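Local coordinates for ankyrin-repeat protein (PDB 2W4S) that probably binds RNA through this all-helical domain, which resembles the RNA-binding domain of the snRNA and snoRNA transport factor PHAX, at residues C[44-49]-C[63-68]; C[23-28]-C[68-73]. All blocks are in the same frame, centred on the assembly; numbering follows the deposited sequence.

Interaction 1: C[44-49]-C[63-68]; sequences NAMKVE and KTIGGV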
loop_
_atom_site.group_PDB
_atom_site.type_symbol
_atom_site.label_atom_id
_atom_site.label_comp_id
_atom_site.label_asym_id
_atom_site.label_seq_id
_atom_site.Cartn_x
_atom_site.Cartn_y
_atom_site.Cartn_z
ATOM N N ASN C 44 -6.254 -4.385 -4.968
ATOM C CA ASN C 44 -6.978 -5.545 -5.478
ATOM C C ASN C 44 -6.155 -6.797 -5.397
ATOM O O ASN C 44 -6.683 -7.847 -5.067
ATOM C CB ASN C 44 -7.473 -5.311 -6.902
ATOM C CG ASN C 44 -8.655 -4.354 -6.956
ATOM O OD1 ASN C 44 -9.493 -4.336 -6.050
ATOM N ND2 ASN C 44 -8.711 -3.522 -7.999
ATOM N N ALA C 45 -4.857 -6.671 -5.680
ATOM C CA ALA C 45 -3.881 -7.765 -5.537
ATOM C C ALA C 45 -3.811 -8.201 -4.097
ATOM O O ALA C 45 -3.729 -9.400 -3.814
ATOM C CB ALA C 45 -2.497 -7.340 -6.009
ATOM N N MET C 46 -3.836 -7.222 -3.185
ATOM C CA MET C 46 -3.868 -7.509 -1.735
ATOM C C MET C 46 -5.142 -8.225 -1.321
ATOM O O MET C 46 -5.071 -9.139 -0.518
ATOM C CB MET C 46 -3.647 -6.250 -0.897
ATOM C CG MET C 46 -2.170 -5.861 -0.718
ATOM S SD MET C 46 -1.831 -4.490 0.438
ATOM C CE MET C 46 -2.794 -3.139 -0.297
ATOM N N LYS C 47 -6.293 -7.839 -1.888
ATOM C CA LYS C 47 -7.594 -8.493 -1.549
ATOM C C LYS C 47 -7.609 -9.947 -1.953
ATOM O O LYS C 47 -8.045 -10.822 -1.171
ATOM C CB LYS C 47 -8.784 -7.797 -2.198
ATOM C CG LYS C 47 -9.059 -6.453 -1.612
ATOM C CD LYS C 47 -10.345 -5.866 -2.103
ATOM C CE LYS C 47 -10.520 -4.510 -1.423
ATOM N NZ LYS C 47 -11.902 -3.986 -1.537
ATOM N N VAL C 48 -7.101 -10.191 -3.156
ATOM C CA VAL C 48 -6.871 -11.534 -3.665
ATOM C C VAL C 48 -5.938 -12.318 -2.746
ATOM O O VAL C 48 -6.203 -13.488 -2.448
ATOM C CB VAL C 48 -6.299 -11.529 -5.135
ATOM C CG1 VAL C 48 -5.964 -12.936 -5.567
ATOM C CG2 VAL C 48 -7.290 -10.932 -6.104
ATOM N N GLU C 49 -4.842 -11.695 -2.306
ATOM C CA GLU C 49 -3.959 -12.365 -1.368
ATOM C C GLU C 49 -4.701 -12.660 -0.060
ATOM O O GLU C 49 -4.575 -13.765 0.467
ATOM C CB GLU C 49 -2.660 -11.597 -1.156
ATOM C CG GLU C 49 -1.747 -11.604 -2.402
ATOM C CD GLU C 49 -1.148 -12.985 -2.694
ATOM O OE1 GLU C 49 -0.184 -13.397 -2.002
ATOM O OE2 GLU C 49 -1.645 -13.666 -3.617
ATOM N N LYS C 63 0.697 -18.025 -6.602
ATOM C CA LYS C 63 1.407 -16.959 -7.260
ATOM C C LYS C 63 1.910 -16.033 -6.162
ATOM O O LYS C 63 1.209 -15.805 -5.172
ATOM C CB LYS C 63 0.434 -16.174 -8.121
ATOM C CG LYS C 63 0.079 -16.769 -9.469
ATOM C CD LYS C 63 -1.077 -15.983 -10.026
ATOM C CE LYS C 63 -0.995 -15.812 -11.493
ATOM N NZ LYS C 63 -1.280 -17.041 -12.260
ATOM N N THR C 64 3.108 -15.490 -6.316
ATOM C CA THR C 64 3.538 -14.377 -5.464
ATOM C C THR C 64 2.576 -13.211 -5.730
ATOM O O THR C 64 1.836 -13.230 -6.717
ATOM C CB THR C 64 4.971 -13.924 -5.830
ATOM O OG1 THR C 64 4.933 -13.155 -7.036
ATOM C CG2 THR C 64 5.907 -15.140 -6.023
ATOM N N ILE C 65 2.578 -12.200 -4.878
ATOM C CA ILE C 65 1.692 -11.057 -5.054
ATOM C C ILE C 65 2.128 -10.231 -6.277
ATOM O O ILE C 65 1.302 -9.577 -6.939
ATOM C CB ILE C 65 1.556 -10.222 -3.732
ATOM C CG1 ILE C 65 0.694 -8.967 -3.939
ATOM C CG2 ILE C 65 2.926 -9.888 -3.137
ATOM C CD1 ILE C 65 0.238 -8.306 -2.608
ATOM N N GLY C 66 3.412 -10.288 -6.611
ATOM C CA GLY C 66 3.864 -9.738 -7.890
ATOM C C GLY C 66 3.141 -10.379 -9.083
ATOM O O GLY C 66 2.695 -9.683 -10.003
ATOM N N GLY C 67 3.009 -11.702 -9.061
ATOM C CA GLY C 67 2.322 -12.403 -10.130
ATOM C C GLY C 67 0.844 -12.068 -10.205
ATOM O O GLY C 67 0.283 -11.968 -11.311
ATOM N N VAL C 68 0.214 -11.887 -9.035
ATOM C CA VAL C 68 -1.207 -11.534 -8.969
ATOM C C VAL C 68 -1.438 -10.182 -9.658
ATOM O O VAL C 68 -2.314 -10.050 -10.517
ATOM C CB VAL C 68 -1.756 -11.516 -7.511
ATOM C CG1 VAL C 68 -3.156 -10.883 -7.463
ATOM C CG2 VAL C 68 -1.808 -12.940 -6.911
HETATM O O HOH W 1 -1.460 -16.002 -4.817
#
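The Glu49 carboxylate turns one face to Ile65, whose CB lies 4.0 Å from Glu49 CD. Its two oxygens part company: Glu49 OE2 comes within 3.4 Å of Val68 CG2, while OE1 forms a salt bridge with Arg62. A water joins the segments at the same end, 2.6 Å from Glu49 OE2 and 2.7 Å from Lys63 O. Arg62 and the water thus give each oxygen a polar partner, while the CG methylene packs on Ile65. A bend at chi2 (-69°) turns the acid back over Ile65, whose CD1 continues to Met46 CG at 3.9 Å. On the neighbouring turn, Val68 CG1 sits 3.7 Å from Ala45 CA and also reaches Val48 CG1. The small Ala45 side chain lets the backbones approach closely, with Ala45 CA and Val68 CA 5.8 Å apart. Thr64 is the N-cap of helix 65-78: its OG1 accepts from Gly67 N (158°), closing the turn that carries Ile65 and leads into Val68. The contact is ordinary helix packing, joining the C-terminal end of helix 24-50 to the start of helix 65-78. Leu54 of the connecting loop covers Val48, and Tyr42 of the second subunit packs on Met46, so this edge of the contact reaches the interface between the chains.

Interaction 2: C[23-28]-C[68-73]; sequences KEFIAR and VFCYLL
Phe25 and Ile26 of helix 24-50 reach Phe69, Cys70 and Leu73 of helix 65-78, forming part of the apolar core of this all-helical RNA-binding domain. The first shell is carried by side-chain ends. Ile26 CD1 approaches the Phe69 ring obliquely and lies 3.6 Å from Phe69 CE2. Phe25 presents its far end to the other two residues: Leu73 CD2 is 3.7 Å from Phe25 CZ, and the Leu73 and Phe25 side chains advance from opposite directions. Cys70 makes a sulfur-aromatic contact, its SG 5.0 Å from the Phe25 ring centroid and 54° off the ring normal, an oblique approach. The aromatic rings meet more loosely. Phe25 CE2 lies near the plane of the Phe69 ring, at its edge, 4.4 Å from Phe69 CE2.

The gap they bridge is wide. The axes of helices 24-28 and 68-73 come no closer than 13.2 Å and cross at 29°, so contact falls to the ends of side chains rather than to the backbones. With CG anti to the backbone N (chi1 164°), Phe25 extends its ring toward Cys70 and Leu73; Phe69 adopts a similar extended torsion and meets Ile26.

Other helices complete the second shell. Leu11 and Ile14 of helix 6-18 cover Ile26, Leu18 packs on Phe69, and Ile90 of helix 84-91 touches both Phe25 and Leu73. Arg28, whose guanidinium has Phe25 CA over one face, links its helix to helix 84-91 through an NH2 hydrogen bond to Ile90 O. Glu24, which also pairs with Lys31 through OE1, forms a salt bridge with Arg28: NH1 to OE2 is 3.0 Å, with the oxygen close to the guanidinium plane but the nitrogen above the carboxylate plane.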
loop_
_atom_site.group_PDB
_atom_site.type_symbol
_atom_site.label_atom_id
_atom_site.label_comp_id
_atom_site.label_asym_id
_atom_site.label_seq_id
_atom_site.Cartn_x
_atom_site.Cartn_y
_atom_site.Cartn_z
ATOM N N LYS C 23 11.783 -0.984 -9.860
ATOM C CA LYS C 23 11.015 0.240 -10.006
ATOM C C LYS C 23 10.572 0.712 -11.383
ATOM O O LYS C 23 9.455 1.220 -11.499
ATOM C CB LYS C 23 11.098 1.298 -8.883
ATOM C CG LYS C 23 12.355 2.073 -8.588
ATOM C CD LYS C 23 11.918 3.193 -7.603
ATOM C CE LYS C 23 13.053 4.053 -7.089
ATOM N NZ LYS C 23 13.705 3.397 -5.926
ATOM N N GLU C 24 11.353 0.448 -12.431
ATOM C CA GLU C 24 10.913 0.855 -13.776
ATOM C C GLU C 24 9.644 0.178 -14.272
ATOM O O GLU C 24 8.782 0.854 -14.833
ATOM C CB GLU C 24 12.034 0.857 -14.818
ATOM C CG GLU C 24 12.417 2.299 -15.255
ATOM C CD GLU C 24 11.441 2.935 -16.301
ATOM O OE1 GLU C 24 10.708 3.903 -15.971
ATOM O OE2 GLU C 24 11.422 2.483 -17.474
ATOM N N PHE C 25 9.478 -1.120 -14.024
ATOM C CA PHE C 25 8.216 -1.762 -14.410
ATOM C C PHE C 25 7.002 -1.130 -13.719
ATOM O O PHE C 25 5.959 -0.934 -14.339
ATOM C CB PHE C 25 8.240 -3.297 -14.235
ATOM C CG PHE C 25 6.863 -3.921 -14.255
ATOM C CD1 PHE C 25 6.176 -4.132 -15.446
ATOM C CD2 PHE C 25 6.246 -4.289 -13.066
ATOM C CE1 PHE C 25 4.893 -4.704 -15.428
ATOM C CE2 PHE C 25 4.985 -4.851 -13.050
ATOM C CZ PHE C 25 4.308 -5.055 -14.224
ATOM N N ILE C 26 7.128 -0.793 -12.449
ATOM C CA ILE C 26 6.020 -0.137 -11.774
ATOM C C ILE C 26 5.918 1.338 -12.196
ATOM O O ILE C 26 4.817 1.852 -12.378
ATOM C CB ILE C 26 6.094 -0.348 -10.229
ATOM C CG1 ILE C 26 6.015 -1.844 -9.907
ATOM C CG2 ILE C 26 5.029 0.443 -9.495
ATOM C CD1 ILE C 26 4.654 -2.490 -10.147
ATOM N N ALA C 27 7.056 2.013 -12.370
ATOM C CA ALA C 27 7.068 3.359 -12.981
ATOM C C ALA C 27 6.283 3.429 -14.318
ATOM O O ALA C 27 5.530 4.370 -14.565
ATOM C CB ALA C 27 8.495 3.840 -13.179
ATOM N N ARG C 28 6.454 2.425 -15.170
ATOM C CA ARG C 28 5.723 2.393 -16.432
ATOM C C ARG C 28 4.210 2.202 -16.238
ATOM O O ARG C 28 3.421 2.818 -16.947
ATOM C CB ARG C 28 6.370 1.417 -17.433
ATOM C CG ARG C 28 7.785 1.904 -17.886
ATOM C CD ARG C 28 8.497 1.025 -18.917
ATOM N NE ARG C 28 8.508 -0.391 -18.555
ATOM C CZ ARG C 28 9.523 -1.046 -17.985
ATOM N NH1 ARG C 28 10.657 -0.433 -17.688
ATOM N NH2 ARG C 28 9.395 -2.339 -17.692
ATOM N N VAL C 68 0.214 -11.887 -9.035
ATOM C CA VAL C 68 -1.207 -11.534 -8.969
ATOM C C VAL C 68 -1.438 -10.182 -9.658
ATOM O O VAL C 68 -2.314 -10.050 -10.517
ATOM C CB VAL C 68 -1.756 -11.516 -7.511
ATOM C CG1 VAL C 68 -3.156 -10.883 -7.463
ATOM C CG2 VAL C 68 -1.808 -12.940 -6.911
ATOM N N PHE C 69 -0.623 -9.197 -9.289
ATOM C CA PHE C 69 -0.662 -7.839 -9.842
ATOM C C PHE C 69 -0.496 -7.861 -11.370
ATOM O O PHE C 69 -1.169 -7.113 -12.082
ATOM C CB PHE C 69 0.438 -7.018 -9.145
ATOM C CG PHE C 69 0.475 -5.556 -9.514
ATOM C CD1 PHE C 69 -0.254 -4.620 -8.776
ATOM C CD2 PHE C 69 1.277 -5.106 -10.568
ATOM C CE1 PHE C 69 -0.196 -3.263 -9.094
ATOM C CE2 PHE C 69 1.332 -3.743 -10.906
ATOM C CZ PHE C 69 0.599 -2.817 -10.159
ATOM N N CYS C 70 0.358 -8.741 -11.884
ATOM C CA CYS C 70 0.526 -8.868 -13.338
ATOM C C CYS C 70 -0.675 -9.493 -14.050
ATOM O O CYS C 70 -1.024 -9.098 -15.155
ATOM C CB CYS C 70 1.801 -9.640 -13.697
ATOM S SG CYS C 70 3.280 -8.759 -13.196
ATOM N N TYR C 71 -1.276 -10.491 -13.423
ATOM C CA TYR C 71 -2.528 -11.075 -13.903
ATOM C C TYR C 71 -3.655 -10.026 -13.901
ATOM O O TYR C 71 -4.443 -9.959 -14.811
ATOM C CB TYR C 71 -2.893 -12.279 -13.004
ATOM C CG TYR C 71 -4.358 -12.591 -12.979
ATOM C CD1 TYR C 71 -4.941 -13.275 -14.026
ATOM C CD2 TYR C 71 -5.161 -12.175 -11.932
ATOM C CE1 TYR C 71 -6.292 -13.543 -14.051
ATOM C CE2 TYR C 71 -6.510 -12.450 -11.936
ATOM C CZ TYR C 71 -7.070 -13.137 -13.011
ATOM O OH TYR C 71 -8.413 -13.430 -13.065
ATOM N N LEU C 72 -3.724 -9.208 -12.858
ATOM C CA LEU C 72 -4.733 -8.150 -12.752
ATOM C C LEU C 72 -4.555 -7.036 -13.784
ATOM O O LEU C 72 -5.519 -6.462 -14.268
ATOM C CB LEU C 72 -4.655 -7.562 -11.365
ATOM C CG LEU C 72 -5.783 -7.836 -10.381
ATOM C CD1 LEU C 72 -6.644 -9.021 -10.790
ATOM C CD2 LEU C 72 -5.245 -7.935 -8.934
ATOM N N LEU C 73 -3.303 -6.741 -14.089
ATOM C CA LEU C 73 -2.917 -5.707 -15.013
ATOM C C LEU C 73 -3.296 -6.195 -16.396
ATOM O O LEU C 73 -3.848 -5.450 -17.206
ATOM C CB LEU C 73 -1.410 -5.513 -14.885
ATOM C CG LEU C 73 -0.690 -4.412 -15.653
ATOM C CD1 LEU C 73 -1.276 -3.006 -15.363
ATOM C CD2 LEU C 73 0.807 -4.448 -15.311
#

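How the interactions relate
Both contacts join helix 24-50 to helix 65-78, at centres about 11 Å apart. Along the chain, 44-49 and 63-68 are nested inside the loop closed by 23-28 and 68-73. Interaction 1 uses the end of the longer helix and the start of the shorter one, where they lie close; interaction 2 links the start of the longer helix to the next turns of helix 65-78, across a wider gap filled by side chains. Val68 lies in both segment pairs but makes contact only in interaction 1, and Leu72 CD2 packs 3.5 Å from Ala45 N. The contacts hold helix 65-78 at both ends of helix 24-50 within the PHAX-type RNA-binding domain, interaction 2 nearer the chain centre.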